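Local atomic coordinates of Eps1p (Saccharomyces cerevisiae, PDB entry 4TW5), a protein that is a member of the thioredoxin superfamily, its modelled fragment comprising two thioredoxin-like domains, each with a CXXC motif closed as a disulfide. Residues E134-L144 / T201-I212; K175-F183 / I224-V235. All blocks are in the same frame, centred on the assembly; numbering follows the deposited sequence. Where two conformers were deposited one is given.

Overall arrangement
Both contacts lie in the C-terminal of the two thioredoxin-like domains. From the N terminus, residues 134-144 bring in the edge strand and the start of helix 140-150. After strand 155-160 come residues 175-183, with the disulfide-bonded CXXC motif and the first part of helix 180-196. Interaction 1 then closes a loop of 56 residues as strand 200-205 returns beside 136-137. Interaction 2 closes one of 40 residues when 224-235 passes the CXXC turn and enters strand 234-238. Because the four segments alternate along the chain, the two loops cross and neither nests in the other. Their centres are about 17 Å apart, yet both reach the same five-stranded sheet.

Interaction 1 (E134-L144 / T201-I212); sequences ESQYLEGFDFL and TGHVNCESNPTI
Ser135 meets the second segment through backbone and side chain: its CA lies 3.3 Å from Thr201 OG1, and its OG is hydrogen-bonded to His203 ND1 (2.5 Å, short) at the edge of the imidazole. The first torsion of Ser135 (174°) sets OG opposite the backbone N, and Trp187 of helix 180-196 gives the hydroxyl a second partner. Gln136 forms a parallel bridge to Gly202. Its N donates to Thr201 O, and its O accepts from His203 N, the same carbonyl oxygen lying over one face of the His203 ring, offset toward the rim. Tyr137 pairs with His203 on the other face of the sheet. His203 CG stands between its backbone N and carbonyl carbon (51°), which turns one imidazole face to the Tyr137 backbone, NE2 3.4 Å from Tyr137 CA. The amide of Asn205, held through OD1 by Met165 N, brings ND2 to the Tyr137 ring edge, 3.5 Å from CE1, the two planes 62° apart. This pairing places 136-137 at the margin of a sheet in the order 1-3-2-4-5, the thioredoxin arrangement. Leu138 N donates to His203 O and CD1 rests 3.7 Å from Gly202 CA; beyond it a water joins Leu138 O to Asn205 N as the strands part. Asp142 OD2 accepts from Glu139 N, half of a capping box at the start of helix 140-150. Gly140 CA is 3.0 Å from Asn209 OD1 and 3.4 Å from Ile212 CD1. One turn on, Phe143 and Ile212 slide past each other in opposite directions, while Leu144 CG meets Ile212 CD1 tip to tip, 3.7 Å apart.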
loop_
_atom_site.group_PDB
_atom_site.type_symbol
_atom_site.label_atom_id
_atom_site.label_comp_id
_atom_site.label_asym_id
_atom_site.label_seq_id
_atom_site.Cartn_x
_atom_site.Cartn_y
_atom_site.Cartn_z
ATOM N N GLU A 134 -15.051 -24.984 6.093
ATOM C CA GLU A 134 -16.045 -24.054 6.627
ATOM C C GLU A 134 -15.544 -22.605 6.590
ATOM O O GLU A 134 -16.331 -21.679 6.832
ATOM C CB GLU A 134 -16.431 -24.424 8.072
ATOM C CG GLU A 134 -17.188 -25.760 8.234
ATOM C CD GLU A 134 -18.348 -25.920 7.252
ATOM O OE1 GLU A 134 -19.192 -25.004 7.147
ATOM O OE2 GLU A 134 -18.420 -26.968 6.572
ATOM N N SER A 135 -14.250 -22.414 6.279
ATOM C CA SER A 135 -13.620 -21.098 6.303
ATOM C C SER A 135 -14.271 -20.144 5.306
ATOM O O SER A 135 -14.403 -20.462 4.150
ATOM C CB SER A 135 -12.128 -21.236 6.006
ATOM O OG SER A 135 -11.477 -19.987 5.877
ATOM N N GLN A 136 -14.689 -18.966 5.754
ATOM C CA GLN A 136 -15.382 -18.044 4.847
ATOM C C GLN A 136 -14.480 -16.996 4.192
ATOM O O GLN A 136 -13.539 -16.479 4.790
ATOM C CB GLN A 136 -16.511 -17.338 5.592
ATOM C CG GLN A 136 -17.636 -18.265 6.008
ATOM C CD GLN A 136 -18.576 -17.628 7.035
ATOM O OE1 GLN A 136 -18.481 -17.911 8.236
ATOM N NE2 GLN A 136 -19.481 -16.768 6.566
ATOM N N TYR A 137 -14.748 -16.745 2.919
ATOM C CA TYR A 137 -14.032 -15.746 2.158
ATOM C C TYR A 137 -14.390 -14.384 2.663
ATOM O O TYR A 137 -15.532 -13.982 2.595
ATOM C CB TYR A 137 -14.343 -15.904 0.672
ATOM C CG TYR A 137 -13.831 -14.804 -0.231
ATOM C CD1 TYR A 137 -12.478 -14.663 -0.507
ATOM C CD2 TYR A 137 -14.720 -13.953 -0.874
ATOM C CE1 TYR A 137 -12.019 -13.661 -1.363
ATOM C CE2 TYR A 137 -14.273 -12.962 -1.733
ATOM C CZ TYR A 137 -12.919 -12.815 -1.968
ATOM O OH TYR A 137 -12.490 -11.824 -2.822
ATOM N N LEU A 138 -13.407 -13.668 3.181
ATOM C CA LEU A 138 -13.668 -12.330 3.673
ATOM C C LEU A 138 -12.944 -11.317 2.822
ATOM O O LEU A 138 -11.713 -11.295 2.788
ATOM C CB LEU A 138 -13.229 -12.180 5.149
ATOM C CG LEU A 138 -13.780 -13.181 6.180
ATOM C CD1 LEU A 138 -13.097 -13.007 7.536
ATOM C CD2 LEU A 138 -15.334 -13.041 6.346
ATOM N N GLU A 139 -13.714 -10.445 2.185
ATOM C CA GLU A 139 -13.148 -9.257 1.558
ATOM C C GLU A 139 -12.827 -8.275 2.662
ATOM O O GLU A 139 -13.307 -8.429 3.797
ATOM C CB GLU A 139 -14.130 -8.631 0.576
ATOM C CG GLU A 139 -14.495 -9.557 -0.557
ATOM C CD GLU A 139 -15.241 -8.842 -1.653
ATOM O OE1 GLU A 139 -15.424 -7.608 -1.534
ATOM O OE2 GLU A 139 -15.649 -9.515 -2.623
ATOM N N GLY A 140 -12.033 -7.259 2.333
ATOM C CA GLY A 140 -11.565 -6.303 3.319
ATOM C C GLY A 140 -12.691 -5.680 4.099
ATOM O O GLY A 140 -12.646 -5.594 5.326
ATOM N N PHE A 141 -13.717 -5.272 3.364
ATOM C CA PHE A 141 -14.902 -4.671 3.940
ATOM C C PHE A 141 -15.584 -5.608 4.945
ATOM O O PHE A 141 -16.015 -5.171 6.018
ATOM C CB PHE A 141 -15.875 -4.277 2.834
ATOM C CG PHE A 141 -17.158 -3.694 3.350
ATOM C CD1 PHE A 141 -17.219 -2.362 3.739
ATOM C CD2 PHE A 141 -18.297 -4.485 3.474
ATOM C CE1 PHE A 141 -18.392 -1.825 4.230
ATOM C CE2 PHE A 141 -19.477 -3.955 3.968
ATOM C CZ PHE A 141 -19.529 -2.624 4.343
ATOM N N ASP A 142 -15.685 -6.885 4.593
ATOM C CA ASP A 142 -16.272 -7.895 5.472
ATOM C C ASP A 142 -15.497 -7.969 6.772
ATOM O O ASP A 142 -16.068 -8.030 7.869
ATOM C CB ASP A 142 -16.248 -9.268 4.796
ATOM C CG ASP A 142 -17.070 -9.300 3.520
ATOM O OD1 ASP A 142 -18.201 -8.747 3.516
ATOM O OD2 ASP A 142 -16.561 -9.864 2.514
ATOM N N PHE A 143 -14.177 -7.961 6.640
ATOM C CA PHE A 143 -13.319 -8.084 7.803
ATOM C C PHE A 143 -13.430 -6.853 8.710
ATOM O O PHE A 143 -13.279 -6.966 9.917
ATOM C CB PHE A 143 -11.854 -8.299 7.404
ATOM C CG PHE A 143 -10.936 -8.396 8.599
ATOM C CD1 PHE A 143 -10.870 -9.560 9.345
ATOM C CD2 PHE A 143 -10.199 -7.301 9.014
ATOM C CE1 PHE A 143 -10.059 -9.648 10.445
ATOM C CE2 PHE A 143 -9.399 -7.378 10.129
ATOM C CZ PHE A 143 -9.334 -8.554 10.845
ATOM N N LEU A 144 -13.644 -5.684 8.102
ATOM C CA LEU A 144 -13.756 -4.432 8.821
ATOM C C LEU A 144 -15.115 -4.374 9.534
ATOM O O LEU A 144 -15.210 -3.921 10.666
ATOM C CB LEU A 144 -13.573 -3.255 7.851
ATOM C CG LEU A 144 -12.154 -3.055 7.250
ATOM C CD1 LEU A 144 -12.115 -1.884 6.293
ATOM C CD2 LEU A 144 -11.064 -2.870 8.324
ATOM N N THR A 201 -14.885 -19.221 11.037
ATOM C CA THR A 201 -13.550 -19.028 10.466
ATOM C C THR A 201 -13.618 -18.271 9.159
ATOM O O THR A 201 -14.600 -18.406 8.422
ATOM C CB THR A 201 -12.852 -20.342 10.198
ATOM O OG1 THR A 201 -13.774 -21.215 9.550
ATOM C CG2 THR A 201 -12.390 -20.980 11.503
ATOM N N GLY A 202 -12.563 -17.499 8.874
ATOM C CA GLY A 202 -12.467 -16.698 7.657
ATOM C C GLY A 202 -11.028 -16.643 7.114
ATOM O O GLY A 202 -10.062 -16.838 7.854
ATOM N N HIS A 203 -10.895 -16.378 5.818
ATOM C CA HIS A 203 -9.589 -16.213 5.214
ATOM C C HIS A 203 -9.531 -14.928 4.413
ATOM O O HIS A 203 -10.479 -14.542 3.741
ATOM C CB HIS A 203 -9.228 -17.436 4.357
ATOM C CG HIS A 203 -10.282 -17.816 3.381
ATOM N ND1 HIS A 203 -11.267 -18.735 3.682
ATOM C CD2 HIS A 203 -10.509 -17.414 2.110
ATOM C CE1 HIS A 203 -12.077 -18.852 2.645
ATOM N NE2 HIS A 203 -11.628 -18.079 1.672
ATOM N N VAL A 204 -8.387 -14.267 4.511
ATOM C CA VAL A 204 -8.154 -12.986 3.853
ATOM C C VAL A 204 -6.981 -13.092 2.879
ATOM O O VAL A 204 -5.919 -13.615 3.223
ATOM C CB VAL A 204 -7.854 -11.885 4.894
ATOM C CG1 VAL A 204 -7.318 -10.566 4.220
ATOM C CG2 VAL A 204 -9.057 -11.663 5.798
ATOM N N ASN A 205 -7.203 -12.611 1.662
ATOM C CA ASN A 205 -6.159 -12.473 0.658
ATOM C C ASN A 205 -5.437 -11.154 0.867
ATOM O O ASN A 205 -5.933 -10.102 0.470
ATOM C CB ASN A 205 -6.757 -12.522 -0.746
ATOM C CG ASN A 205 -7.332 -13.867 -1.081
ATOM O OD1 ASN A 205 -6.650 -14.712 -1.658
ATOM N ND2 ASN A 205 -8.586 -14.096 -0.686
ATOM N N CYS A 206 -4.276 -11.198 1.497
ATOM C CA CYS A 206 -3.549 -9.966 1.778
ATOM C C CYS A 206 -3.052 -9.209 0.546
ATOM O O CYS A 206 -2.881 -7.997 0.606
ATOM C CB CYS A 206 -2.386 -10.264 2.706
ATOM S SG CYS A 206 -2.994 -10.317 4.393
ATOM N N GLU A 207 -2.832 -9.903 -0.571
ATOM C CA GLU A 207 -2.426 -9.199 -1.789
ATOM C C GLU A 207 -3.541 -8.291 -2.310
ATOM O O GLU A 207 -3.260 -7.247 -2.888
ATOM C CB GLU A 207 -2.005 -10.192 -2.883
ATOM C CG GLU A 207 -0.737 -10.932 -2.541
ATOM C CD GLU A 207 -0.162 -11.711 -3.708
ATOM O OE1 GLU A 207 -0.424 -11.352 -4.882
ATOM O OE2 GLU A 207 0.520 -12.716 -3.442
ATOM N N SER A 208 -4.793 -8.690 -2.074
ATOM C CA SER A 208 -5.983 -7.925 -2.478
ATOM C C SER A 208 -6.431 -6.935 -1.429
ATOM O O SER A 208 -7.354 -6.169 -1.674
ATOM C CB SER A 208 -7.164 -8.854 -2.758
ATOM O OG SER A 208 -6.727 -9.967 -3.475
ATOM N N ASN A 209 -5.839 -7.004 -0.241
ATOM C CA ASN A 209 -6.221 -6.114 0.869
ATOM C C ASN A 209 -5.002 -5.486 1.538
ATOM O O ASN A 209 -4.783 -5.662 2.740
ATOM C CB ASN A 209 -7.039 -6.882 1.915
ATOM C CG ASN A 209 -8.405 -7.256 1.405
ATOM O OD1 ASN A 209 -9.274 -6.398 1.310
ATOM N ND2 ASN A 209 -8.606 -8.538 1.068
ATOM N N PRO A 210 -4.188 -4.758 0.755
ATOM C CA PRO A 210 -2.886 -4.326 1.278
ATOM C C PRO A 210 -2.991 -3.412 2.485
ATOM O O PRO A 210 -2.251 -3.624 3.452
ATOM C CB PRO A 210 -2.233 -3.581 0.090
ATOM C CG PRO A 210 -3.353 -3.220 -0.827
ATOM C CD PRO A 210 -4.418 -4.291 -0.627
ATOM N N THR A 211 -3.868 -2.415 2.437
ATOM C CA THR A 211 -3.882 -1.424 3.505
ATOM C C THR A 211 -4.312 -2.074 4.815
ATOM O O THR A 211 -3.713 -1.846 5.864
ATOM C CB THR A 211 -4.811 -0.231 3.199
ATOM O OG1 THR A 211 -4.414 0.405 1.976
ATOM C CG2 THR A 211 -4.758 0.781 4.343
ATOM N N ILE A 212 -5.345 -2.892 4.757
ATOM C CA ILE A 212 -5.774 -3.619 5.936
ATOM C C ILE A 212 -4.681 -4.527 6.507
ATOM O O ILE A 212 -4.389 -4.481 7.690
ATOM C CB ILE A 212 -7.012 -4.433 5.625
ATOM C CG1 ILE A 212 -8.150 -3.470 5.273
ATOM C CG2 ILE A 212 -7.359 -5.303 6.800
ATOM C CD1 ILE A 212 -9.438 -4.151 4.932
HETATM O O HOH W 1 -17.150 -20.209 9.268
HETATM O O HOH W 2 -9.929 -11.606 0.774
#

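Interaction 2 (K175-F183 / I224-V235); sequences KNCDKCHEF and ITNHRADREPKV
A CXXC motif, Cys177-Asp178-Lys179-Cys180, lies against the loop carrying Pro233, which probably corresponds in position to the cis-proline of thioredoxins; here the Glu232-Pro233 peptide is trans, its CA atoms 3.8 Å apart. The disulfide closes a type I turn. With Cys177 SG turned opposite its backbone N (-176°), the sulfur sits 3.2 Å from Arg231 O, and Cys180 SG touches Pro233 CG. Two backbone amides tie the loop on: Arg231 N reaches Asn176 O, and Asp178 N points almost straight (178°) at the syn lone pair of Asp230 OD1, 2.8 Å away. The Arg231 side chain bends at its third torsion (-85°), and its guanidinium holds Lys175 O at its edge: NH2 donates over 2.6 Å and NE more weakly. Lys179, extended beyond CG, runs obliquely across Glu232 into a salt bridge modelled very short, while a water links Lys179 N with Asp230 OD2 and Arg231 O. Deeper in, the Phe183 ring slides past Pro233 and puts CZ 3.7 Å from Val235 CG2. Tyr261 meets that ring edge-to-face, Tyr254 adds a cation-pi contact to Lys179, and Pro233 packs on Trp160 and Val235 on Leu156 of strand 155-160.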
loop_
_atom_site.group_PDB
_atom_site.type_symbol
_atom_site.label_atom_id
_atom_site.label_comp_id
_atom_site.label_asym_id
_atom_site.label_seq_id
_atom_site.Cartn_x
_atom_site.Cartn_y
_atom_site.Cartn_z
ATOM N N LYS A 175 4.116 -18.008 -3.157
ATOM C CA LYS A 175 5.492 -17.542 -3.321
ATOM C C LYS A 175 6.161 -17.211 -1.971
ATOM O O LYS A 175 5.555 -16.578 -1.091
ATOM C CB LYS A 175 5.507 -16.315 -4.230
ATOM C CG LYS A 175 4.840 -16.527 -5.580
ATOM C CD LYS A 175 5.479 -17.704 -6.317
ATOM C CE LYS A 175 4.694 -18.054 -7.578
ATOM N NZ LYS A 175 4.925 -19.500 -7.870
ATOM N N ASN A 176 7.401 -17.659 -1.805
ATOM C CA ASN A 176 8.164 -17.413 -0.583
ATOM C C ASN A 176 7.362 -17.746 0.703
ATOM O O ASN A 176 7.392 -17.008 1.700
ATOM C CB ASN A 176 8.653 -15.962 -0.568
ATOM C CG ASN A 176 9.468 -15.624 -1.796
ATOM O OD1 ASN A 176 10.022 -16.520 -2.425
ATOM N ND2 ASN A 176 9.544 -14.340 -2.149
ATOM N N CYS A 177 6.641 -18.861 0.656
ATOM C CA CYS A 177 5.898 -19.336 1.804
ATOM C C CYS A 177 5.942 -20.842 1.869
ATOM O O CYS A 177 5.031 -21.510 1.395
ATOM C CB CYS A 177 4.439 -18.871 1.755
ATOM S SG CYS A 177 3.482 -19.332 3.236
ATOM N N ASP A 178 6.986 -21.362 2.505
ATOM C CA ASP A 178 7.205 -22.791 2.621
ATOM C C ASP A 178 6.075 -23.517 3.344
ATOM O O ASP A 178 5.763 -24.659 3.025
ATOM C CB ASP A 178 8.515 -23.065 3.359
ATOM C CG ASP A 178 9.740 -22.596 2.587
ATOM O OD1 ASP A 178 9.688 -22.505 1.332
ATOM O OD2 ASP A 178 10.754 -22.294 3.256
ATOM N N LYS A 179 5.470 -22.850 4.319
ATOM C CA LYS A 179 4.485 -23.492 5.178
ATOM C C LYS A 179 3.040 -23.343 4.701
ATOM O O LYS A 179 2.171 -23.996 5.230
ATOM C CB LYS A 179 4.617 -22.958 6.607
ATOM C CG LYS A 179 5.936 -23.331 7.276
ATOM C CD LYS A 179 6.259 -22.329 8.392
ATOM C CE LYS A 179 7.608 -22.585 9.026
ATOM N NZ LYS A 179 8.008 -21.395 9.859
ATOM N N CYS A 180 2.794 -22.495 3.703
ATOM C CA CYS A 180 1.437 -22.190 3.272
ATOM C C CYS A 180 0.587 -23.424 2.893
ATOM O O CYS A 180 -0.601 -23.505 3.236
ATOM C CB CYS A 180 1.460 -21.235 2.091
ATOM S SG CYS A 180 1.618 -19.486 2.443
ATOM N N HIS A 181 1.185 -24.360 2.163
ATOM C CA HIS A 181 0.483 -25.563 1.728
ATOM C C HIS A 181 0.151 -26.483 2.895
ATOM O O HIS A 181 -0.953 -27.007 2.988
ATOM C CB HIS A 181 1.317 -26.317 0.700
ATOM C CG HIS A 181 0.687 -27.591 0.234
ATOM N ND1 HIS A 181 -0.216 -27.638 -0.806
ATOM C CD2 HIS A 181 0.815 -28.864 0.680
ATOM C CE1 HIS A 181 -0.605 -28.885 -0.990
ATOM N NE2 HIS A 181 0.004 -29.649 -0.100
ATOM N N GLU A 182 1.116 -26.695 3.782
ATOM C CA GLU A 182 0.870 -27.455 5.001
ATOM C C GLU A 182 -0.289 -26.809 5.778
ATOM O O GLU A 182 -1.161 -27.485 6.331
ATOM C CB GLU A 182 2.114 -27.504 5.890
ATOM C CG GLU A 182 2.022 -28.471 7.090
ATOM C CD GLU A 182 3.261 -28.434 7.995
ATOM O OE1 GLU A 182 3.821 -27.339 8.208
ATOM O OE2 GLU A 182 3.696 -29.500 8.487
ATOM N N PHE A 183 -0.277 -25.484 5.846
ATOM C CA PHE A 183 -1.258 -24.809 6.674
ATOM C C PHE A 183 -2.648 -24.825 6.045
ATOM O O PHE A 183 -3.626 -24.608 6.757
ATOM C CB PHE A 183 -0.830 -23.366 6.976
ATOM C CG PHE A 183 -1.550 -22.758 8.165
ATOM C CD1 PHE A 183 -1.301 -23.216 9.444
ATOM C CD2 PHE A 183 -2.503 -21.764 7.994
ATOM C CE1 PHE A 183 -1.967 -22.681 10.528
ATOM C CE2 PHE A 183 -3.181 -21.219 9.090
ATOM C CZ PHE A 183 -2.907 -21.678 10.351
ATOM N N ILE A 224 5.820 -9.550 -2.455
ATOM C CA ILE A 224 7.121 -10.218 -2.608
ATOM C C ILE A 224 8.266 -9.256 -2.235
ATOM O O ILE A 224 8.256 -8.118 -2.679
ATOM C CB ILE A 224 7.364 -10.674 -4.091
ATOM C CG1 ILE A 224 6.361 -11.722 -4.572
ATOM C CG2 ILE A 224 8.784 -11.193 -4.268
ATOM C CD1 ILE A 224 6.503 -13.048 -3.873
ATOM N N THR A 225 9.202 -9.665 -1.382
ATOM C CA THR A 225 10.463 -8.913 -1.205
ATOM C C THR A 225 11.608 -9.924 -1.090
ATOM O O THR A 225 11.417 -10.986 -0.502
ATOM C CB THR A 225 10.473 -7.997 0.058
ATOM O OG1 THR A 225 10.347 -8.783 1.248
ATOM C CG2 THR A 225 9.371 -6.942 0.011
ATOM N N ASN A 226 12.805 -9.612 -1.580
ATOM C CA ASN A 226 13.871 -10.616 -1.484
ATOM C C ASN A 226 14.749 -10.519 -0.207
ATOM O O ASN A 226 15.724 -11.265 -0.047
ATOM C CB ASN A 226 14.737 -10.607 -2.756
ATOM C CG ASN A 226 13.905 -10.797 -4.040
ATOM O OD1 ASN A 226 13.859 -9.918 -4.910
ATOM N ND2 ASN A 226 13.243 -11.953 -4.156
ATOM N N HIS A 227 14.404 -9.603 0.695
ATOM C CA HIS A 227 15.022 -9.559 2.027
ATOM C C HIS A 227 14.430 -10.604 2.964
ATOM O O HIS A 227 15.164 -11.241 3.708
ATOM C CB HIS A 227 14.942 -8.156 2.605
ATOM C CG HIS A 227 15.627 -7.151 1.740
ATOM N ND1 HIS A 227 14.945 -6.200 1.008
ATOM C CD2 HIS A 227 16.936 -7.005 1.422
ATOM C CE1 HIS A 227 15.812 -5.478 0.319
ATOM N NE2 HIS A 227 17.024 -5.952 0.545
ATOM N N ARG A 228 13.118 -10.804 2.944
ATOM C CA ARG A 228 12.598 -11.918 3.733
ATOM C C ARG A 228 12.494 -13.130 2.840
ATOM O O ARG A 228 11.768 -13.124 1.839
ATOM C CB ARG A 228 11.237 -11.615 4.361
ATOM C CG ARG A 228 11.279 -10.573 5.450
ATOM C CD ARG A 228 9.907 -10.431 6.070
ATOM N NE ARG A 228 9.915 -9.450 7.147
ATOM C CZ ARG A 228 10.398 -9.684 8.356
ATOM N NH1 ARG A 228 10.937 -10.861 8.649
ATOM N NH2 ARG A 228 10.359 -8.727 9.257
ATOM N N ALA A 229 13.215 -14.172 3.240
ATOM C CA ALA A 229 13.265 -15.442 2.526
ATOM C C ALA A 229 11.898 -16.107 2.485
ATOM O O ALA A 229 11.474 -16.672 1.468
ATOM C CB ALA A 229 14.286 -16.380 3.188
ATOM N N ASP A 230 11.208 -16.007 3.608
ATOM C CA ASP A 230 10.054 -16.823 3.870
ATOM C C ASP A 230 9.034 -16.064 4.705
ATOM O O ASP A 230 9.386 -15.243 5.556
ATOM C CB ASP A 230 10.505 -18.096 4.580
ATOM C CG ASP A 230 9.403 -19.123 4.705
ATOM O OD1 ASP A 230 8.924 -19.636 3.672
ATOM O OD2 ASP A 230 9.030 -19.425 5.856
ATOM N N ARG A 231 7.769 -16.346 4.428
ATOM C CA ARG A 231 6.640 -15.770 5.129
ATOM C C ARG A 231 5.730 -16.910 5.567
ATOM O O ARG A 231 5.755 -18.003 4.981
ATOM C CB ARG A 231 5.884 -14.800 4.227
ATOM C CG ARG A 231 6.790 -14.085 3.256
ATOM C CD ARG A 231 6.010 -13.258 2.285
ATOM N NE ARG A 231 5.553 -14.019 1.132
ATOM C CZ ARG A 231 4.849 -13.473 0.157
ATOM N NH1 ARG A 231 4.537 -12.187 0.221
ATOM N NH2 ARG A 231 4.462 -14.197 -0.871
ATOM N N GLU A 232 4.881 -16.622 6.544
ATOM C CA GLU A 232 3.926 -17.587 7.074
ATOM C C GLU A 232 2.546 -16.992 7.084
ATOM O O GLU A 232 2.400 -15.786 7.240
ATOM C CB GLU A 232 4.244 -17.954 8.520
ATOM C CG GLU A 232 5.381 -18.878 8.790
ATOM C CD GLU A 232 5.534 -19.076 10.280
ATOM O OE1 GLU A 232 4.853 -18.322 11.017
ATOM O OE2 GLU A 232 6.305 -19.974 10.711
ATOM N N PRO A 233 1.519 -17.845 6.981
ATOM C CA PRO A 233 0.156 -17.319 7.119
ATOM C C PRO A 233 -0.056 -16.851 8.559
ATOM O O PRO A 233 0.606 -17.348 9.483
ATOM C CB PRO A 233 -0.728 -18.518 6.752
ATOM C CG PRO A 233 0.226 -19.490 6.051
ATOM C CD PRO A 233 1.539 -19.284 6.688
ATOM N N LYS A 234 -0.889 -15.841 8.755
ATOM C CA LYS A 234 -1.140 -15.381 10.120
ATOM C C LYS A 234 -2.572 -15.676 10.526
ATOM O O LYS A 234 -3.442 -15.789 9.674
ATOM C CB LYS A 234 -0.847 -13.890 10.251
ATOM C CG LYS A 234 0.589 -13.555 9.895
ATOM C CD LYS A 234 1.562 -14.119 10.899
ATOM C CE LYS A 234 2.941 -13.512 10.637
ATOM N NZ LYS A 234 3.950 -13.872 11.676
ATOM N N VAL A 235 -2.795 -15.797 11.833
ATOM C CA VAL A 235 -4.093 -16.067 12.418
ATOM C C VAL A 235 -4.389 -15.080 13.546
ATOM O O VAL A 235 -3.520 -14.834 14.387
ATOM C CB VAL A 235 -4.171 -17.519 12.972
ATOM C CG1 VAL A 235 -5.490 -17.768 13.737
ATOM C CG2 VAL A 235 -3.998 -18.534 11.860
HETATM O O HOH W 3 9.425 -12.208 0.437
HETATM O O HOH W 4 6.286 -20.393 5.716
HETATM O O HOH W 5 8.762 -18.284 8.597
#